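Local coordinates for protein histidine acid phosphatase (Hafnia alvei, PDB 4ARU) that belongs to branch 2 of the histidine phosphatase superfamily, a family of enzymes built on a mixed alpha/beta core with additional helices, at residues Glu66-Gln69 with Gln70-Leu73; Leu167-Val171 with Leu172-Lys176; Ser261-Pro264 with Tyr265-Lys268. All coordinates share one frame; numbering follows the deposited sequence.

Overall arrangement
The three contacts illustrate how a chain leaves a helix, with a new helix beginning directly at interaction 3 only. They follow in series: interaction 1 ends helix 51-70, interaction 2 ends helix 162-172, and interaction 3 is the junction of helices 243-262 and 264-282. Interactions 1 and 2 lie on opposite sides of the chain's centre, their own centres 47 Å apart; interaction 3 is 34 Å from the first and 32 Å from the second, centre to centre. Interaction 1 ends its helix against the mixed sheet, at strands 9-18, 300-305 and 335-342, while interactions 2 and 3 sit among helices; M168 of interaction 2 reaches helix 243-262, whose C-terminal end enters interaction 3.

Interaction 1. Residues Glu66-Gln69 with Gln70-Leu73; sequences ERFQ and QQGL
Q71 lays its amide beside two side chains of the preceding turn, R67 and F68. With CG anti to the carbonyl carbon (chi1 -56°) and the chain extended beyond it, Q71 returns along the helix end, and its OE1 stands 3.3 Å from CD1 of F68, at the ring edge and near the ring plane. Amide and ring are nearly coplanar, their planes 15° apart. The same OE1 lies 3.4 Å from CG of R67, touching the aliphatic stem, while the guanidinium plane is almost perpendicular to the amide. R67 itself runs outward in an extended chain, and its NH2 forms a salt bridge with E339 of strand 335-342. Nearer the backbone, CB of L73 meets CB of F68 at 4.1 Å, and both side chains also pack on V13 and I300 of the central sheet.

The backbone beneath is gripped by several bonds. L73 N donates to F68 O at 2.9 Å, nearly along the C=O axis, and G72 N reaches Q69 O at 3.1 Å from above the carbonyl plane. Q69 O receives a second bond from K76 NZ, so this terminal carbonyl has two donors. The positive phi of G72, a conformation that favours glycine, reverses the chain. These paired bonds, with G72 as C-prime residue, are the signature of a Schellman motif closing helix 51-70.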
loop_
_atom_site.group_PDB
_atom_site.type_symbol
_atom_site.label_atom_id
_atom_site.label_comp_id
_atom_site.label_asym_id
_atom_site.label_seq_id
_atom_site.Cartn_x
_atom_site.Cartn_y
_atom_site.Cartn_z
ATOM N N GLU A 66 -21.596 -0.668 -0.134
ATOM C CA GLU A 66 -22.519 -0.051 -1.073
ATOM C C GLU A 66 -22.131 -0.428 -2.501
ATOM O O GLU A 66 -23.038 -0.708 -3.295
ATOM C CB GLU A 66 -22.523 1.463 -0.948
ATOM C CG GLU A 66 -23.156 2.020 0.303
ATOM C CD GLU A 66 -23.604 3.488 0.186
ATOM O OE1 GLU A 66 -23.894 3.998 -0.915
ATOM O OE2 GLU A 66 -23.710 4.136 1.248
ATOM N N ARG A 67 -20.837 -0.436 -2.829
ATOM C CA ARG A 67 -20.390 -0.696 -4.201
ATOM C C ARG A 67 -20.722 -2.149 -4.541
ATOM O O ARG A 67 -21.303 -2.446 -5.597
ATOM C CB ARG A 67 -18.880 -0.463 -4.301
ATOM C CG ARG A 67 -18.212 -0.863 -5.621
ATOM C CD ARG A 67 -16.732 -0.508 -5.479
ATOM N NE ARG A 67 -15.828 -0.957 -6.546
ATOM C CZ ARG A 67 -14.988 -0.171 -7.242
ATOM N NH1 ARG A 67 -14.899 1.156 -7.033
ATOM N NH2 ARG A 67 -14.208 -0.730 -8.165
ATOM N N PHE A 68 -20.395 -3.072 -3.653
ATOM C CA PHE A 68 -20.576 -4.473 -4.003
ATOM C C PHE A 68 -22.043 -4.912 -3.968
ATOM O O PHE A 68 -22.441 -5.823 -4.705
ATOM C CB PHE A 68 -19.683 -5.373 -3.149
ATOM C CG PHE A 68 -18.194 -5.064 -3.302
ATOM C CD1 PHE A 68 -17.637 -4.771 -4.537
ATOM C CD2 PHE A 68 -17.362 -5.038 -2.192
ATOM C CE1 PHE A 68 -16.256 -4.469 -4.672
ATOM C CE2 PHE A 68 -16.012 -4.742 -2.319
ATOM C CZ PHE A 68 -15.473 -4.430 -3.545
ATOM N N GLN A 69 -22.875 -4.299 -3.126
ATOM C CA GLN A 69 -24.316 -4.523 -3.160
ATOM C C GLN A 69 -24.893 -4.088 -4.471
ATOM O O GLN A 69 -25.742 -4.746 -5.049
ATOM C CB GLN A 69 -25.019 -3.702 -2.096
ATOM C CG GLN A 69 -24.988 -4.376 -0.766
ATOM C CD GLN A 69 -25.445 -3.454 0.344
ATOM O OE1 GLN A 69 -25.300 -2.243 0.280
ATOM N NE2 GLN A 69 -26.001 -4.028 1.351
ATOM N N GLN A 70 -24.458 -2.927 -4.938
ATOM C CA GLN A 70 -24.995 -2.404 -6.191
ATOM C C GLN A 70 -24.665 -3.345 -7.359
ATOM O O GLN A 70 -25.462 -3.472 -8.286
ATOM C CB GLN A 70 -24.420 -1.004 -6.438
ATOM C CG GLN A 70 -24.897 -0.358 -7.752
ATOM C CD GLN A 70 -24.155 0.946 -8.045
ATOM O OE1 GLN A 70 -22.920 1.022 -8.008
ATOM N NE2 GLN A 70 -24.922 1.983 -8.343
ATOM N N GLN A 71 -23.522 -4.028 -7.257
ATOM C CA GLN A 71 -23.038 -4.941 -8.304
ATOM C C GLN A 71 -23.532 -6.383 -8.075
ATOM O O GLN A 71 -23.154 -7.325 -8.798
ATOM C CB GLN A 71 -21.501 -4.878 -8.419
ATOM C CG GLN A 71 -20.935 -3.457 -8.681
ATOM C CD GLN A 71 -19.418 -3.305 -8.498
ATOM O OE1 GLN A 71 -18.821 -3.641 -7.447
ATOM N NE2 GLN A 71 -18.773 -2.745 -9.527
ATOM N N GLY A 72 -24.398 -6.577 -7.091
ATOM C CA GLY A 72 -25.035 -7.876 -6.869
ATOM C C GLY A 72 -24.202 -8.918 -6.159
ATOM O O GLY A 72 -24.636 -10.077 -5.980
ATOM N N LEU A 73 -23.026 -8.492 -5.707
ATOM C CA LEU A 73 -22.074 -9.385 -5.099
ATOM C C LEU A 73 -22.422 -9.657 -3.624
ATOM O O LEU A 73 -22.247 -10.803 -3.152
ATOM C CB LEU A 73 -20.676 -8.776 -5.290
ATOM C CG LEU A 73 -19.542 -9.735 -4.959
ATOM C CD1 LEU A 73 -19.547 -10.957 -5.869
ATOM C CD2 LEU A 73 -18.234 -8.964 -4.977
#

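Interaction 2. Residues Leu167-Val171 with Leu172-Lys176; sequences LMSSV and LDFPK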
loop_
_atom_site.group_PDB
_atom_site.type_symbol
_atom_site.label_atom_id
_atom_site.label_comp_id
_atom_site.label_asym_id
_atom_site.label_seq_id
_atom_site.Cartn_x
_atom_site.Cartn_y
_atom_site.Cartn_z
ATOM N N LEU A 167 12.339 22.170 0.297
ATOM C CA LEU A 167 11.067 22.382 1.003
ATOM C C LEU A 167 11.031 21.600 2.307
ATOM O O LEU A 167 10.621 22.114 3.338
ATOM C CB LEU A 167 9.881 21.997 0.133
ATOM C CG LEU A 167 8.489 22.066 0.765
ATOM C CD1 LEU A 167 8.164 23.484 1.176
ATOM C CD2 LEU A 167 7.467 21.523 -0.212
ATOM N N MET A 168 11.486 20.364 2.268
ATOM C CA MET A 168 11.522 19.555 3.501
ATOM C C MET A 168 12.388 20.292 4.542
ATOM O O MET A 168 12.037 20.376 5.723
ATOM C CB MET A 168 12.080 18.154 3.253
ATOM C CG MET A 168 12.151 17.281 4.499
ATOM S SD MET A 168 10.590 17.058 5.415
ATOM C CE MET A 168 9.758 15.852 4.434
ATOM N N SER A 169 13.554 20.749 4.127
ATOM C CA SER A 169 14.417 21.531 5.030
ATOM C C SER A 169 13.712 22.697 5.695
ATOM O O SER A 169 13.805 22.864 6.903
ATOM C CB SER A 169 15.670 21.985 4.270
ATOM O OG SER A 169 16.570 22.684 5.110
ATOM N N SER A 170 12.931 23.446 4.905
ATOM C CA SER A 170 12.244 24.614 5.421
ATOM C C SER A 170 11.112 24.216 6.378
ATOM O O SER A 170 10.934 24.875 7.394
ATOM C CB SER A 170 11.758 25.518 4.258
ATOM O OG SER A 170 10.702 24.942 3.532
ATOM N N VAL A 171 10.382 23.159 6.060
ATOM C CA VAL A 171 9.301 22.665 6.927
ATOM C C VAL A 171 9.855 22.212 8.287
ATOM O O VAL A 171 9.251 22.485 9.328
ATOM C CB VAL A 171 8.561 21.503 6.230
ATOM C CG1 VAL A 171 7.680 20.721 7.204
ATOM C CG2 VAL A 171 7.777 22.023 5.033
ATOM N N LEU A 172 11.007 21.551 8.266
ATOM C CA LEU A 172 11.690 21.143 9.480
ATOM C C LEU A 172 12.365 22.277 10.214
ATOM O O LEU A 172 12.661 22.134 11.399
ATOM C CB LEU A 172 12.798 20.107 9.129
ATOM C CG LEU A 172 12.275 18.799 8.569
ATOM C CD1 LEU A 172 13.477 18.040 8.078
ATOM C CD2 LEU A 172 11.501 17.998 9.611
ATOM N N ASP A 173 12.654 23.411 9.557
ATOM C CA ASP A 173 13.657 24.357 10.092
ATOM C C ASP A 173 14.972 23.672 10.376
ATOM O O ASP A 173 15.655 23.922 11.373
ATOM C CB ASP A 173 13.113 25.111 11.313
ATOM C CG ASP A 173 12.002 26.080 10.928
ATOM O OD1 ASP A 173 12.353 27.066 10.262
ATOM O OD2 ASP A 173 10.793 25.892 11.255
ATOM N N PHE A 174 15.354 22.806 9.424
ATOM C CA PHE A 174 16.577 22.015 9.528
ATOM C C PHE A 174 17.824 22.831 9.894
ATOM O O PHE A 174 18.636 22.397 10.708
ATOM C CB PHE A 174 16.779 21.169 8.249
ATOM C CG PHE A 174 18.103 20.412 8.207
ATOM C CD1 PHE A 174 18.298 19.253 8.965
ATOM C CD2 PHE A 174 19.122 20.829 7.386
ATOM C CE1 PHE A 174 19.502 18.577 8.900
ATOM C CE2 PHE A 174 20.324 20.145 7.326
ATOM C CZ PHE A 174 20.501 19.016 8.076
ATOM N N PRO A 175 18.018 23.998 9.271
ATOM C CA PRO A 175 19.261 24.719 9.554
ATOM C C PRO A 175 19.417 25.130 11.034
ATOM O O PRO A 175 20.552 25.356 11.496
ATOM C CB PRO A 175 19.159 25.954 8.643
ATOM C CG PRO A 175 18.276 25.527 7.519
ATOM C CD PRO A 175 17.275 24.613 8.139
ATOM N N LYS A 176 18.289 25.221 11.738
ATOM C CA LYS A 176 18.299 25.553 13.162
ATOM C C LYS A 176 18.243 24.333 14.070
ATOM O O LYS A 176 18.092 24.499 15.287
ATOM C CB LYS A 176 17.116 26.449 13.502
ATOM C CG LYS A 176 17.126 27.791 12.785
ATOM C CD LYS A 176 15.703 28.315 12.798
ATOM C CE LYS A 176 15.550 29.760 12.348
ATOM N NZ LYS A 176 14.082 29.997 12.157
HETATM O O HOH W 1 11.972 27.398 7.530
#
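M168 and L172, one helical turn apart, pack together where helix 162-172 ends in a Schellman motif. Its two bonds run from F174 N to S169 O, 3.0 Å, and from D173 N to S170 O, 3.1 Å; the second donor sits above the carbonyl plane. D173, the C-prime residue, turns the chain with a positive phi although it is not a glycine.

The side chain of L172 can be followed outward from the backbone. Its CB rests over the last turn, 3.5 Å from M168 O, the carbonyl that also accepts the L172 N-H. CG, placed anti to the carbonyl carbon (chi1 -65°), moves closer still to that oxygen, at 3.3 Å, and lies 4.0 Å from SD of M168. From there CD1, which also stays near M168 O, reaches CG of M168 at 3.9 Å, an apolar touch, and lies about equally near SD. The bend at chi2 (56°) turns SD of M168 alongside CG and CD1 of L172. Both side chains also pack on F191 of helix 191-194, and M168 extends the apolar layer to helix 213-229 through A217, L220 and F224.

Across the turn, S169 OG lies 3.5 Å from CB of F174 and close to CD of P175. The F174 ring leads away from this contact to meet F191 edge-to-face. Each oxygen of the D173 carboxylate has a partner: OD2 accepts a hydrogen bond from H37 NE2, while a single water donates both to D173 OD1, at 2.8 Å, and to S170 O.

Interaction 3. Residues Ser261-Pro264 with Tyr265-Lys268; sequences SRTP and YIAK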
loop_
_atom_site.group_PDB
_atom_site.type_symbol
_atom_site.label_atom_id
_atom_site.label_comp_id
_atom_site.label_asym_id
_atom_site.label_seq_id
_atom_site.Cartn_x
_atom_site.Cartn_y
_atom_site.Cartn_z
ATOM N N SER A 261 10.535 -0.506 -3.525
ATOM C CA SER A 261 9.440 -1.458 -3.581
ATOM C C SER A 261 8.904 -1.788 -4.976
ATOM O O SER A 261 8.423 -2.917 -5.186
ATOM C CB SER A 261 8.296 -1.003 -2.686
ATOM O OG SER A 261 8.739 -1.044 -1.313
ATOM N N ARG A 262 8.964 -0.874 -5.933
ATOM C CA ARG A 262 8.483 -1.173 -7.280
ATOM C C ARG A 262 9.500 -1.794 -8.193
ATOM O O ARG A 262 9.156 -2.535 -9.077
ATOM C CB ARG A 262 7.876 0.066 -7.974
ATOM C CG ARG A 262 6.700 0.674 -7.241
ATOM C CD ARG A 262 5.942 1.712 -8.085
ATOM N NE ARG A 262 5.324 1.044 -9.219
ATOM C CZ ARG A 262 5.799 1.002 -10.461
ATOM N NH1 ARG A 262 6.913 1.595 -10.814
ATOM N NH2 ARG A 262 5.195 0.266 -11.365
ATOM N N THR A 263 10.760 -1.481 -7.982
ATOM C CA THR A 263 11.848 -2.117 -8.750
ATOM C C THR A 263 11.599 -3.612 -8.968
ATOM O O THR A 263 11.478 -4.310 -7.976
ATOM C CB THR A 263 13.167 -1.973 -7.977
ATOM O OG1 THR A 263 13.513 -0.591 -7.943
ATOM C CG2 THR A 263 14.313 -2.793 -8.609
ATOM N N PRO A 264 11.473 -4.089 -10.212
ATOM C CA PRO A 264 10.964 -5.457 -10.406
ATOM C C PRO A 264 11.736 -6.560 -9.642
ATOM O O PRO A 264 11.120 -7.432 -9.063
ATOM C CB PRO A 264 10.991 -5.641 -11.911
ATOM C CG PRO A 264 10.636 -4.255 -12.386
ATOM C CD PRO A 264 11.430 -3.329 -11.492
ATOM N N TYR A 265 13.051 -6.490 -9.615
ATOM C CA TYR A 265 13.822 -7.530 -8.904
ATOM C C TYR A 265 13.412 -7.622 -7.451
ATOM O O TYR A 265 13.246 -8.702 -6.876
ATOM C CB TYR A 265 15.317 -7.251 -9.043
ATOM C CG TYR A 265 16.197 -8.305 -8.419
ATOM C CD1 TYR A 265 16.414 -9.517 -9.041
ATOM C CD2 TYR A 265 16.774 -8.103 -7.193
ATOM C CE1 TYR A 265 17.219 -10.474 -8.458
ATOM C CE2 TYR A 265 17.570 -9.050 -6.607
ATOM C CZ TYR A 265 17.772 -10.240 -7.245
ATOM O OH TYR A 265 18.555 -11.193 -6.634
ATOM N N ILE A 266 13.259 -6.488 -6.811
ATOM C CA ILE A 266 12.874 -6.470 -5.412
ATOM C C ILE A 266 11.399 -6.876 -5.308
ATOM O O ILE A 266 11.017 -7.689 -4.434
ATOM C CB ILE A 266 13.069 -5.055 -4.805
ATOM C CG1 ILE A 266 14.549 -4.705 -4.791
ATOM C CG2 ILE A 266 12.470 -4.989 -3.418
ATOM C CD1 ILE A 266 14.864 -3.326 -4.259
ATOM N N ALA A 267 10.554 -6.268 -6.136
ATOM C CA ALA A 267 9.122 -6.465 -6.065
ATOM C C ALA A 267 8.777 -7.978 -6.225
ATOM O O ALA A 267 7.933 -8.456 -5.491
ATOM C CB ALA A 267 8.463 -5.699 -7.178
ATOM N N LYS A 268 9.450 -8.699 -7.101
ATOM C CA LYS A 268 9.074 -10.104 -7.286
ATOM C C LYS A 268 9.534 -10.965 -6.129
ATOM O O LYS A 268 8.902 -11.994 -5.865
ATOM C CB LYS A 268 9.567 -10.666 -8.611
ATOM C CG LYS A 268 11.051 -10.896 -8.648
ATOM C CD LYS A 268 11.529 -11.165 -10.049
ATOM C CE LYS A 268 12.946 -11.649 -10.051
ATOM N NZ LYS A 268 13.421 -12.112 -11.394
#
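This is a local helix-to-helix junction: the chain leaves helix 243-262 at R262, turns at T263 and enters helix 264-282 at once, beside helices 139-150 and 307-317. A267 makes the central contact. Its methyl points back at the preceding segment and sits against two carbonyl oxygens, with CB 3.4 Å from S261 O and equally far from T263 O. S261 O also accepts a hydrogen bond from N312 ND2, which ties the end of the first helix to helix 307-317.

T263 occupies the N-cap position of the second helix, and P264 follows as its first residue, a place where proline is well tolerated because no backbone N-H is needed there. The threonine hydroxyl makes no capping bond; OG1 instead bonds back to L259 O in the helix just ended. The first turn of the new helix is closed by backbone bonds: A267 N donates to T263 O at 2.8 Å, with an almost straight N-H...O angle of 171°, and K268 N donates to P264 O at 2.9 Å.

The side chain of K268 begins alongside that second acceptor. Its CG lies between the backbone N and the carbonyl carbon (chi1 73°), which brings CG to 3.5 Å from P264 O before the extended chain runs outward towards a weak, long ion pair with E407. The Y265 ring leads away from 261-264 to Q141 and A145 of helix 139-150, and its OH hydrogen-bonds to D138 N.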